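Local coordinates for protein aminomethyltransferase (Bartonella henselae, PDB 3GIR) that belongs to the aminomethyltransferase family, pairing a folate-binding-type domain with a C-terminal barrel domain, at residues Y118-E122 against E155-R159; G91-V95 against G162-Q166. All coordinates share one frame; numbering follows the deposited sequence. Where two conformers were deposited one is given.

Interaction 1: residues Y118-E122 against E155-R159; sequences YLLNE and ELEKR
Leu119, in strand 118-120, faces helix 155-159 across a segment-axis separation of 11.1 Å, the N-to-C directions of strand and helix lying 68° apart. At that spacing the gap is bridged by side chains, above all by the long Arg159, whose chain runs straight from CG to NE and delivers the guanidinium end-on to the strand's last carbonyl. Both terminal nitrogens close on that one oxygen: Arg159 NH2 lies 2.8 Å from Leu120 O, and Arg159 NH1 3.0 Å from Leu120 O. Both N-H...O angles are bent, as expected when two donors share one acceptor near the guanidinium plane. Rotation of the group is further fixed from the helix itself, since Arg159 NE makes a nearly straight 2.7 Å salt bridge with Glu155 OE2, one turn back, using the anti lone pair of that oxygen. A water in the same plane accepts from Leu120 N and, weakly, from Arg159 NH1.

Next to the guanidinium the contact is apolar. In Leu119, chi1 of -170° carries CG toward the helix, and with chi2 at 69° the two methyls part: Leu119 CD1 slides over one guanidinium face, 3.4 Å from Arg159 NH1, and also meets Leu156 CD2 at 4.0 Å, while CD2 rests on the aliphatic part of Glu155. Leu127 of strand 126-136 touches both Leu119 and Arg159, Tyr293 adds a cation-pi contact to the arginine, and helix 94-101 packs against Leu156 and Arg159 while offering Ala101 O to NH1.

Interaction 2: residues G91-V95 against G162-Q166; sequences GPKAV and GFECQ
Gly91-Val95 and Gly162-Gln166 meet in a surface contact of turn against turn, at one end of the five-stranded antiparallel sheet in the folate-binding-type domain. A type I beta turn from Gly91 to Ala94 leads from strand 85-90 into helix 94-101, with Lys93 as the N-cap residue; facing it, an inverse gamma turn centred on Glu164 carries the chain from helix 149-159 into edge strand 166-169. The principle illustrated is that one backbone bond can join two turns while side chains pack round it: Lys93 N donates to Glu164 O at 3.0 Å, with an N-H...O angle of 156°, the donor being tilted 27° from the carbonyl plane. Backbone pairing of Gln166 with Glu90 then continues the association into the sheet.

The backbones come close at Gly91, where Gly91 CA is 4.2 Å from Cys165 CA; the glycine, with no side chain to stand between them, allows this approach. Beside it, Pro92 and Glu164 cross at about a right angle. With its CG anti to the backbone nitrogen (chi1 -169°) and the chain extended beyond, Glu164, in the conformer described, brings its carboxylate carbon CD to 3.6 Å from Pro92 CG. The aliphatic start of Lys93 packs obliquely on Glu164 before bending at chi2, and in this same conformer the two charged ends stay apart, Lys93 NZ lying 6.9 Å from Glu164 OE1.

Toward the interior, Val89 of strand 85-90 touches both Ala94 and Cys165, and Phe97 of helix 94-101 also meets the cysteine. In one of its two conformers, Cys165 SG reaches the first turn of that helix, 3.5 Å from Ala94 CA and 3.6 Å from Ala94 CB.

Interactions 1 and 2 lie about 15 Å apart, centre to centre, both within the folate-binding-type domain. In chain order the segments run 91-95, 118-122, 155-159 and 162-166, so the pair of interaction 1 falls wholly between the partners of interaction 2. Both draw on the antiparallel sheet, at strand 114-120 on one edge and at the entry to strand 166-169 on the other. Helix 94-101 links them, starting in interaction 2 and running on to flank interaction 1. Together they tie helices 94-101 and 149-159 to this sheet, one contact buried and the other at the surface.

Interaction 1: residues Y118-E122 against E155-R159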
ATOM      1  N   TYR A 118       8.768   4.880  -4.928  1.00 17.83           N
ATOM      2  CA  TYR A 118       7.948   4.730  -6.136  1.00 16.92           C
ATOM      3  C   TYR A 118       8.778   4.717  -7.388  1.00 18.91           C
ATOM      4  O   TYR A 118       9.809   5.383  -7.468  1.00 19.88           O
ATOM      5  CB  TYR A 118       6.872   5.860  -6.221  1.00 18.81           C
ATOM      6  CG  TYR A 118       7.157   7.108  -5.480  1.00 18.84           C
ATOM      7  CD1 TYR A 118       8.173   7.948  -5.887  1.00 18.19           C
ATOM      8  CD2 TYR A 118       6.372   7.523  -4.412  1.00 19.47           C
ATOM      9  CE1 TYR A 118       8.410   9.133  -5.215  1.00 19.78           C
ATOM     10  CE2 TYR A 118       6.651   8.689  -3.731  1.00 19.36           C
ATOM     11  CZ  TYR A 118       7.654   9.485  -4.155  1.00 20.62           C
ATOM     12  OH  TYR A 118       7.930  10.692  -3.546  1.00 19.89           O
ATOM     13  N   LEU A 119       8.303   3.964  -8.353  1.00 18.11           N
ATOM     14  CA  LEU A 119       8.881   3.914  -9.679  1.00 17.80           C
ATOM     15  C   LEU A 119       8.248   5.073 -10.469  1.00 17.47           C
ATOM     16  O   LEU A 119       7.053   5.095 -10.674  1.00 19.13           O
ATOM     17  CB  LEU A 119       8.522   2.559 -10.297  1.00 19.06           C
ATOM     18  CG  LEU A 119       9.213   2.219 -11.563  1.00 21.73           C
ATOM     19  CD1 LEU A 119      10.766   1.937 -11.361  1.00 22.13           C
ATOM     20  CD2 LEU A 119       8.463   1.024 -12.299  1.00 21.48           C
ATOM     21  N   LEU A 120       9.058   6.012 -10.959  1.00 17.61           N
ATOM     22  CA  LEU A 120       8.516   7.161 -11.703  1.00 17.02           C
ATOM     23  C   LEU A 120       8.778   7.010 -13.159  1.00 19.74           C
ATOM     24  O   LEU A 120       9.840   6.443 -13.560  1.00 20.08           O
ATOM     25  CB  LEU A 120       9.232   8.393 -11.207  1.00 18.71           C
ATOM     26  CG  LEU A 120       9.090   8.733  -9.774  1.00 19.57           C
ATOM     27  CD1 LEU A 120       9.894  10.024  -9.566  1.00 22.48           C
ATOM     28  CD2 LEU A 120       7.649   8.906  -9.293  1.00 20.21           C
ATOM     29  N   ASN A 121       7.858   7.525 -13.966  1.00 19.45           N
ATOM     30  CA  ASN A 121       8.141   7.717 -15.390  1.00 20.72           C
ATOM     31  C   ASN A 121       8.891   9.015 -15.637  1.00 20.05           C
ATOM     32  O   ASN A 121       9.219   9.739 -14.702  1.00 20.48           O
ATOM     33  CB  ASN A 121       6.888   7.597 -16.219  1.00 20.36           C
ATOM     34  CG  ASN A 121       5.864   8.713 -15.977  1.00 19.40           C
ATOM     35  OD1 ASN A 121       6.201   9.800 -15.605  1.00 21.47           O
ATOM     36  ND2 ASN A 121       4.606   8.382 -16.211  1.00 24.72           N
ATOM     37  N   GLU A 122       9.157   9.309 -16.934  1.00 23.22           N
ATOM     38  CA  GLU A 122      10.002  10.430 -17.332  1.00 24.69           C
ATOM     39  C   GLU A 122       9.380  11.776 -16.939  1.00 25.01           C
ATOM     40  O   GLU A 122      10.115  12.740 -16.700  1.00 24.98           O
ATOM     41  CB  GLU A 122      10.308  10.449 -18.874  1.00 25.46           C
ATOM     42  N   GLU A 155      10.007  -2.874 -16.533  1.00 19.57           N
ATOM     43  CA  GLU A 155      10.640  -1.587 -16.477  1.00 18.24           C
ATOM     44  C   GLU A 155      11.921  -1.606 -15.638  1.00 19.78           C
ATOM     45  O   GLU A 155      12.959  -1.005 -16.029  1.00 18.44           O
ATOM     46  CB  GLU A 155       9.670  -0.507 -16.009  1.00 19.97           C
ATOM     47  CG  GLU A 155      10.319   0.882 -15.943  1.00 21.55           C
ATOM     48  CD  GLU A 155      10.745   1.444 -17.340  1.00 25.47           C
ATOM     49  OE1 GLU A 155      10.126   1.047 -18.368  1.00 26.33           O
ATOM     50  OE2 GLU A 155      11.737   2.235 -17.329  1.00 21.89           O
ATOM     51  N   LEU A 156      11.915  -2.341 -14.522  1.00 19.25           N
ATOM     52  CA  LEU A 156      13.135  -2.449 -13.718  1.00 17.96           C
ATOM     53  C   LEU A 156      14.263  -3.130 -14.499  1.00 19.47           C
ATOM     54  O   LEU A 156      15.384  -2.721 -14.439  1.00 18.89           O
ATOM     55  CB  LEU A 156      12.807  -3.228 -12.419  1.00 18.88           C
ATOM     56  CG  LEU A 156      12.060  -2.398 -11.361  1.00 19.76           C
ATOM     57  CD1 LEU A 156      11.438  -3.308 -10.287  1.00 23.22           C
ATOM     58  CD2 LEU A 156      12.922  -1.374 -10.637  1.00 20.60           C
ATOM     59  N   GLU A 157      13.895  -4.171 -15.234  1.00 19.41           N
ATOM     60  CA  GLU A 157      14.825  -4.938 -16.086  1.00 21.60           C
ATOM     61  C   GLU A 157      15.450  -4.012 -17.137  1.00 21.25           C
ATOM     62  O   GLU A 157      16.662  -4.042 -17.375  1.00 20.93           O
ATOM     63  CB  GLU A 157      14.059  -6.051 -16.795  1.00 24.12           C
ATOM     64  CG  GLU A 157      14.729  -7.282 -16.937  1.00 32.22           C
ATOM     65  CD  GLU A 157      13.856  -8.394 -17.536  1.00 38.43           C
ATOM     66  OE1 GLU A 157      14.205  -9.527 -17.229  1.00 36.55           O
ATOM     67  OE2 GLU A 157      12.870  -8.135 -18.310  1.00 41.68           O
ATOM     68  N   LYS A 158      14.661  -3.129 -17.749  1.00 20.21           N
ATOM     69  CA  LYS A 158      15.237  -2.187 -18.700  1.00 20.01           C
ATOM     70  C   LYS A 158      16.140  -1.173 -18.017  1.00 20.02           C
ATOM     71  O   LYS A 158      17.170  -0.811 -18.532  1.00 20.26           O
ATOM     72  CB  LYS A 158      14.145  -1.449 -19.495  1.00 19.30           C
ATOM     73  CG  LYS A 158      13.259  -2.341 -20.362  1.00 19.95           C
ATOM     74  CD  LYS A 158      12.122  -1.517 -20.952  1.00 23.29           C
ATOM     75  CE  LYS A 158      11.197  -2.434 -21.696  1.00 24.86           C
ATOM     76  NZ  LYS A 158       9.849  -1.848 -22.014  1.00 33.03           N
ATOM     77  N   ARG A 159      15.756  -0.647 -16.863  1.00 18.00           N
ATOM     78  CA  ARG A 159      16.639   0.304 -16.138  1.00 18.74           C
ATOM     79  C   ARG A 159      17.927  -0.349 -15.619  1.00 18.44           C
ATOM     80  O   ARG A 159      18.914   0.359 -15.302  1.00 19.72           O
ATOM     81  CB  ARG A 159      15.844   0.979 -14.976  1.00 19.16           C
ATOM     82  CG  ARG A 159      14.718   1.879 -15.480  1.00 19.98           C
ATOM     83  CD  ARG A 159      13.898   2.582 -14.383  1.00 18.36           C
ATOM     84  NE  ARG A 159      12.702   3.141 -14.993  1.00 18.89           N
ATOM     85  CZ  ARG A 159      11.863   3.986 -14.432  1.00 18.71           C
ATOM     86  NH1 ARG A 159      12.087   4.476 -13.210  1.00 19.17           N
ATOM     87  NH2 ARG A 159      10.797   4.305 -15.131  1.00 19.61           N
TER
HETATM   88  O   HOH W   1      11.984   6.434 -10.767  1.00 19.29           O

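Interaction 2: residues G91-V95 against G162-Q166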
ATOM      1  N   GLY A  91      23.315  -8.186  -6.869  1.00 23.92           N
ATOM      2  CA  GLY A  91      24.524  -8.200  -7.690  1.00 23.64           C
ATOM      3  C   GLY A  91      25.421  -7.081  -7.229  1.00 23.08           C
ATOM      4  O   GLY A  91      25.079  -6.245  -6.384  1.00 24.34           O
ATOM      5  N   PRO A  92      26.627  -7.031  -7.805  1.00 23.89           N
ATOM      6  CA  PRO A  92      27.610  -6.129  -7.230  1.00 24.77           C
ATOM      7  C   PRO A  92      27.305  -4.662  -7.394  1.00 25.01           C
ATOM      8  O   PRO A  92      27.810  -3.860  -6.659  1.00 26.08           O
ATOM      9  CB  PRO A  92      28.917  -6.495  -7.952  1.00 24.18           C
ATOM     10  CG  PRO A  92      28.519  -7.291  -9.095  1.00 24.69           C
ATOM     11  CD  PRO A  92      27.185  -7.950  -8.800  1.00 24.97           C
ATOM     12  N   LYS A  93      26.492  -4.324  -8.377  1.00 24.43           N
ATOM     13  CA  LYS A  93      26.079  -2.948  -8.579  1.00 24.31           C
ATOM     14  C   LYS A  93      24.595  -2.723  -8.285  1.00 22.90           C
ATOM     15  O   LYS A  93      23.991  -1.793  -8.823  1.00 21.72           O
ATOM     16  CB  LYS A  93      26.454  -2.505  -9.985  1.00 24.92           C
ATOM     17  CG  LYS A  93      28.002  -2.662 -10.211  1.00 26.77           C
ATOM     18  CD  LYS A  93      28.791  -1.708  -9.296  1.00 28.36           C
ATOM     19  CE  LYS A  93      30.345  -1.799  -9.542  1.00 32.34           C
ATOM     20  NZ  LYS A  93      31.058  -0.908  -8.531  1.00 37.29           N
ATOM     21  N   ALA A  94      24.026  -3.563  -7.420  1.00 21.99           N
ATOM     22  CA  ALA A  94      22.615  -3.352  -6.996  1.00 22.38           C
ATOM     23  C   ALA A  94      22.350  -1.986  -6.429  1.00 21.75           C
ATOM     24  O   ALA A  94      21.306  -1.358  -6.722  1.00 20.84           O
ATOM     25  CB  ALA A  94      22.197  -4.466  -5.994  1.00 21.14           C
ATOM     26  N   VAL A  95      23.245  -1.496  -5.573  1.00 22.28           N
ATOM     27  CA  VAL A  95      23.106  -0.140  -5.006  1.00 22.65           C
ATOM     28  C   VAL A  95      22.994   0.969  -6.050  1.00 22.52           C
ATOM     29  O   VAL A  95      22.129   1.856  -5.966  1.00 22.99           O
ATOM     30  CB  VAL A  95      24.270   0.184  -4.010  1.00 23.53           C
ATOM     31  CG1 VAL A  95      24.329   1.690  -3.597  1.00 24.09           C
ATOM     32  CG2 VAL A  95      24.165  -0.742  -2.776  1.00 25.26           C
ATOM     33  N   GLY A 162      22.150  -1.270 -18.081  1.00 24.19           N
ATOM     34  CA  GLY A 162      23.543  -0.846 -17.898  1.00 25.63           C
ATOM     35  C   GLY A 162      24.295  -1.428 -16.705  1.00 27.12           C
ATOM     36  O   GLY A 162      25.549  -1.351 -16.624  1.00 29.47           O
ATOM     37  N   PHE A 163      23.586  -2.044 -15.758  1.00 22.99           N
ATOM     38  CA  PHE A 163      24.202  -2.314 -14.471  1.00 22.93           C
ATOM     39  C   PHE A 163      24.515  -3.756 -14.273  1.00 23.33           C
ATOM     40  O   PHE A 163      23.848  -4.640 -14.812  1.00 21.78           O
ATOM     41  CB  PHE A 163      23.264  -1.866 -13.306  1.00 22.12           C
ATOM     42  CG  PHE A 163      23.040  -0.405 -13.243  1.00 21.10           C
ATOM     43  CD1 PHE A 163      23.910   0.412 -12.527  1.00 22.46           C
ATOM     44  CD2 PHE A 163      21.969   0.182 -13.893  1.00 19.99           C
ATOM     45  CE1 PHE A 163      23.691   1.771 -12.499  1.00 23.73           C
ATOM     46  CE2 PHE A 163      21.789   1.484 -13.872  1.00 21.20           C
ATOM     47  CZ  PHE A 163      22.654   2.281 -13.136  1.00 22.67           C
ATOM     48  N   GLU A 164      25.539  -4.019 -13.488  1.00 25.16           N
ATOM     49  CA  GLU A 164      25.874  -5.429 -13.155  0.50 25.60           C
ATOM     50  C   GLU A 164      25.067  -5.846 -11.933  1.00 24.57           C
ATOM     51  O   GLU A 164      25.510  -5.821 -10.799  1.00 25.31           O
ATOM     52  CB  GLU A 164      27.365  -5.661 -12.926  0.50 27.05           C
ATOM     53  CG  GLU A 164      27.684  -7.165 -12.853  0.50 28.35           C
ATOM     54  CD  GLU A 164      29.130  -7.491 -12.593  0.50 33.34           C
ATOM     55  OE1 GLU A 164      29.934  -6.576 -12.304  0.50 36.77           O
ATOM     56  OE2 GLU A 164      29.463  -8.692 -12.674  0.50 32.85           O
ATOM     57  N   CYS A 165      23.838  -6.202 -12.203  1.00 24.70           N
ATOM     58  CA  CYS A 165      22.859  -6.532 -11.167  0.50 24.98           C
ATOM     59  C   CYS A 165      21.825  -7.415 -11.843  1.00 24.66           C
ATOM     60  O   CYS A 165      21.623  -7.306 -13.064  1.00 27.50           O
ATOM     61  CB  CYS A 165      22.207  -5.241 -10.619  0.50 25.29           C
ATOM     62  SG  CYS A 165      20.992  -5.459  -9.267  0.50 28.49           S
ATOM     63  N   GLN A 166      21.132  -8.231 -11.058  1.00 23.64           N
ATOM     64  CA  GLN A 166      20.024  -9.016 -11.573  1.00 23.52           C
ATOM     65  C   GLN A 166      18.710  -8.631 -10.859  1.00 22.54           C
ATOM     66  O   GLN A 166      18.750  -8.281  -9.696  1.00 22.23           O
ATOM     67  CB  GLN A 166      20.277 -10.504 -11.333  1.00 25.27           C
ATOM     68  CG  GLN A 166      21.528 -11.067 -12.058  1.00 30.83           C
ATOM     69  CD  GLN A 166      21.504 -10.905 -13.572  1.00 40.76           C
ATOM     70  OE1 GLN A 166      22.494 -10.449 -14.181  1.00 47.51           O
ATOM     71  NE2 GLN A 166      20.390 -11.286 -14.194  1.00 44.51           N
TER